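Side-chain contact in Melibiose/raffinose/stachyose-binding protein MelE (Bacillus subtilis subsp. subtilis str. 168, PDB 4R6H), which binds melibiose, raffinose and stachyose as the solute-binding component of the MelEDC-MsmX ABC transporter that imports them: residues Ile234-Gln237 with Met238-Glu241. Sequence-based numbering, arbitrary orientation.
Sequences ILKQ and MQKE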
ATOM      1  N   ILE A 234      -6.536 -20.036   7.617  1.00 18.98           N
ATOM      2  CA  ILE A 234      -6.577 -20.047   6.163  1.00 19.57           C
ATOM      3  C   ILE A 234      -5.174 -20.264   5.584  1.00 20.07           C
ATOM      4  O   ILE A 234      -4.940 -21.067   4.689  1.00 18.92           O
ATOM      5  CB  ILE A 234      -7.195 -18.755   5.624  1.00 19.06           C
ATOM      6  CG1 ILE A 234      -8.698 -18.654   5.933  1.00 21.21           C
ATOM      7  CG2 ILE A 234      -6.961 -18.711   4.105  1.00 20.47           C
ATOM      8  CD1 ILE A 234      -9.541 -19.809   5.383  1.00 22.63           C
ATOM      9  N   LEU A 235      -4.183 -19.561   6.134  1.00 17.70           N
ATOM     10  CA  LEU A 235      -2.808 -19.704   5.638  1.00 19.62           C
ATOM     11  C   LEU A 235      -2.284 -21.134   5.839  1.00 17.71           C
ATOM     12  O   LEU A 235      -1.666 -21.702   4.979  1.00 19.04           O
ATOM     13  CB  LEU A 235      -1.884 -18.660   6.294  1.00 20.21           C
ATOM     14  CG  LEU A 235      -0.474 -18.514   5.706  1.00 23.77           C
ATOM     15  CD1 LEU A 235      -0.543 -18.274   4.207  1.00 23.95           C
ATOM     16  CD2 LEU A 235       0.297 -17.404   6.447  1.00 22.77           C
ATOM     17  N   LYS A 236      -2.611 -21.722   6.982  1.00 18.09           N
ATOM     18  CA  LYS A 236      -2.231 -23.082   7.283  1.00 20.45           C
ATOM     19  C   LYS A 236      -2.955 -24.082   6.379  1.00 17.97           C
ATOM     20  O   LYS A 236      -2.299 -25.017   5.925  1.00 20.06           O
ATOM     21  CB  LYS A 236      -2.474 -23.396   8.767  1.00 20.29           C
ATOM     22  CG  LYS A 236      -1.873 -24.760   9.172  1.00 22.86           C
ATOM     23  CD  LYS A 236      -0.348 -24.674   9.150  1.00 33.96           C
ATOM     24  CE  LYS A 236       0.295 -25.970   9.609  1.00 52.96           C
ATOM     25  NZ  LYS A 236       1.768 -25.823   9.626  1.00 43.01           N
ATOM     26  N   GLN A 237      -4.236 -23.839   6.112  1.00 19.88           N
ATOM     27  CA  GLN A 237      -4.969 -24.623   5.090  1.00 18.75           C
ATOM     28  C   GLN A 237      -4.288 -24.586   3.741  1.00 23.70           C
ATOM     29  O   GLN A 237      -4.033 -25.612   3.090  1.00 23.26           O
ATOM     30  CB  GLN A 237      -6.374 -24.110   4.945  1.00 21.61           C
ATOM     31  CG  GLN A 237      -7.235 -24.395   6.125  1.00 24.36           C
ATOM     32  CD  GLN A 237      -8.547 -23.662   6.042  1.00 25.10           C
ATOM     33  OE1 GLN A 237      -9.073 -23.378   4.932  1.00 24.60           O
ATOM     34  NE2 GLN A 237      -9.100 -23.345   7.204  1.00 28.09           N
ATOM     35  N   MET A 238      -3.900 -23.392   3.321  1.00 20.98           N
ATOM     36  CA  MET A 238      -3.242 -23.273   2.025  1.00 21.23           C
ATOM     37  C   MET A 238      -1.933 -24.028   2.017  1.00 22.64           C
ATOM     38  O   MET A 238      -1.594 -24.681   1.054  1.00 23.88           O
ATOM     39  CB  MET A 238      -2.994 -21.784   1.701  1.00 22.05           C
ATOM     40  CG  MET A 238      -4.279 -21.016   1.543  1.00 20.53           C
ATOM     41  SD  MET A 238      -3.973 -19.219   1.396  1.00 24.77           S
ATOM     42  CE  MET A 238      -5.575 -18.641   0.876  1.00 24.22           C
ATOM     43  N   GLN A 239      -1.148 -23.922   3.084  1.00 19.58           N
ATOM     44  CA  GLN A 239       0.088 -24.677   3.148  1.00 23.28           C
ATOM     45  C   GLN A 239      -0.177 -26.189   3.102  1.00 28.37           C
ATOM     46  O   GLN A 239       0.372 -26.932   2.291  1.00 24.99           O
ATOM     47  CB  GLN A 239       0.836 -24.312   4.421  1.00 24.26           C
ATOM     48  CG  GLN A 239       2.172 -25.000   4.563  1.00 29.64           C
ATOM     49  CD  GLN A 239       2.654 -25.037   6.001  1.00 30.97           C
ATOM     50  OE1 GLN A 239       1.915 -25.453   6.893  1.00 43.22           O
ATOM     51  NE2 GLN A 239       3.889 -24.625   6.226  1.00 39.76           N
ATOM     52  N   LYS A 240      -1.017 -26.661   3.993  1.00 22.81           N
ATOM     53  CA  LYS A 240      -1.219 -28.111   4.095  1.00 28.06           C
ATOM     54  C   LYS A 240      -1.758 -28.720   2.807  1.00 33.00           C
ATOM     55  O   LYS A 240      -1.361 -29.843   2.431  1.00 29.71           O
ATOM     56  CB  LYS A 240      -2.148 -28.443   5.240  1.00 27.48           C
ATOM     57  CG  LYS A 240      -1.968 -29.885   5.719  1.00 30.57           C
ATOM     58  CD  LYS A 240      -2.824 -30.194   6.923  1.00 34.05           C
ATOM     59  CE  LYS A 240      -2.769 -31.679   7.292  1.00 37.99           C
ATOM     60  NZ  LYS A 240      -3.999 -32.096   8.049  1.00 40.52           N
ATOM     61  N   GLU A 241      -2.650 -27.974   2.143  1.00 23.95           N
ATOM     62  CA  GLU A 241      -3.331 -28.428   0.928  1.00 28.28           C
ATOM     63  C   GLU A 241      -2.558 -28.162  -0.347  1.00 29.34           C
ATOM     64  O   GLU A 241      -3.080 -28.402  -1.444  1.00 30.03           O
ATOM     65  CB  GLU A 241      -4.668 -27.780   0.849  1.00 24.80           C
ATOM     66  CG  GLU A 241      -5.565 -28.161   2.026  1.00 25.77           C
ATOM     67  CD  GLU A 241      -6.833 -27.377   2.105  1.00 28.06           C
ATOM     68  OE1 GLU A 241      -7.339 -26.953   1.039  1.00 30.82           O
ATOM     69  OE2 GLU A 241      -7.361 -27.137   3.218  1.00 25.98           O
TER
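Ile234 meets Met238 one turn further along the helix: its CG2 methyl lies 3.5 Å from Met238 CE, and its O accepts a hydrogen bond from Met238 N at 2.9 Å, part of the i to i+4 ladder of an alpha-helix. Leu235 enters mainly through its backbone, O accepting Gln239 N at 3.0 Å. At Lys236, i to i+3 from Gln239, the side chain starts anti to the backbone N (chi1 -171°), bends at chi2 (69°) and then runs straight, which lays CD and CE against Gln239 OE1 and brings NZ within 2.8 Å of it. That hydrogen bond lies in the amide plane, on a lone pair. Asp397 OD1 forms a salt bridge with Lys236 NZ and accepts a hydrogen bond from Gln239 NE2, linking the three side chains. A methionine in place of Lys236 would probably leave Gln239 OE1 without its donor and Asp397 without this positive mate. Gln237 O receives Glu241 N at 2.9 Å where the helix ends; their side chains run alongside each other, amide and carboxylate planes 6° apart. This last part of helix 229-240 packs Ile234 and Met238 on helix 163-177, Leu235 on helix 192-206, and Leu235 and Lys236 on Leu394 of helix 383-395.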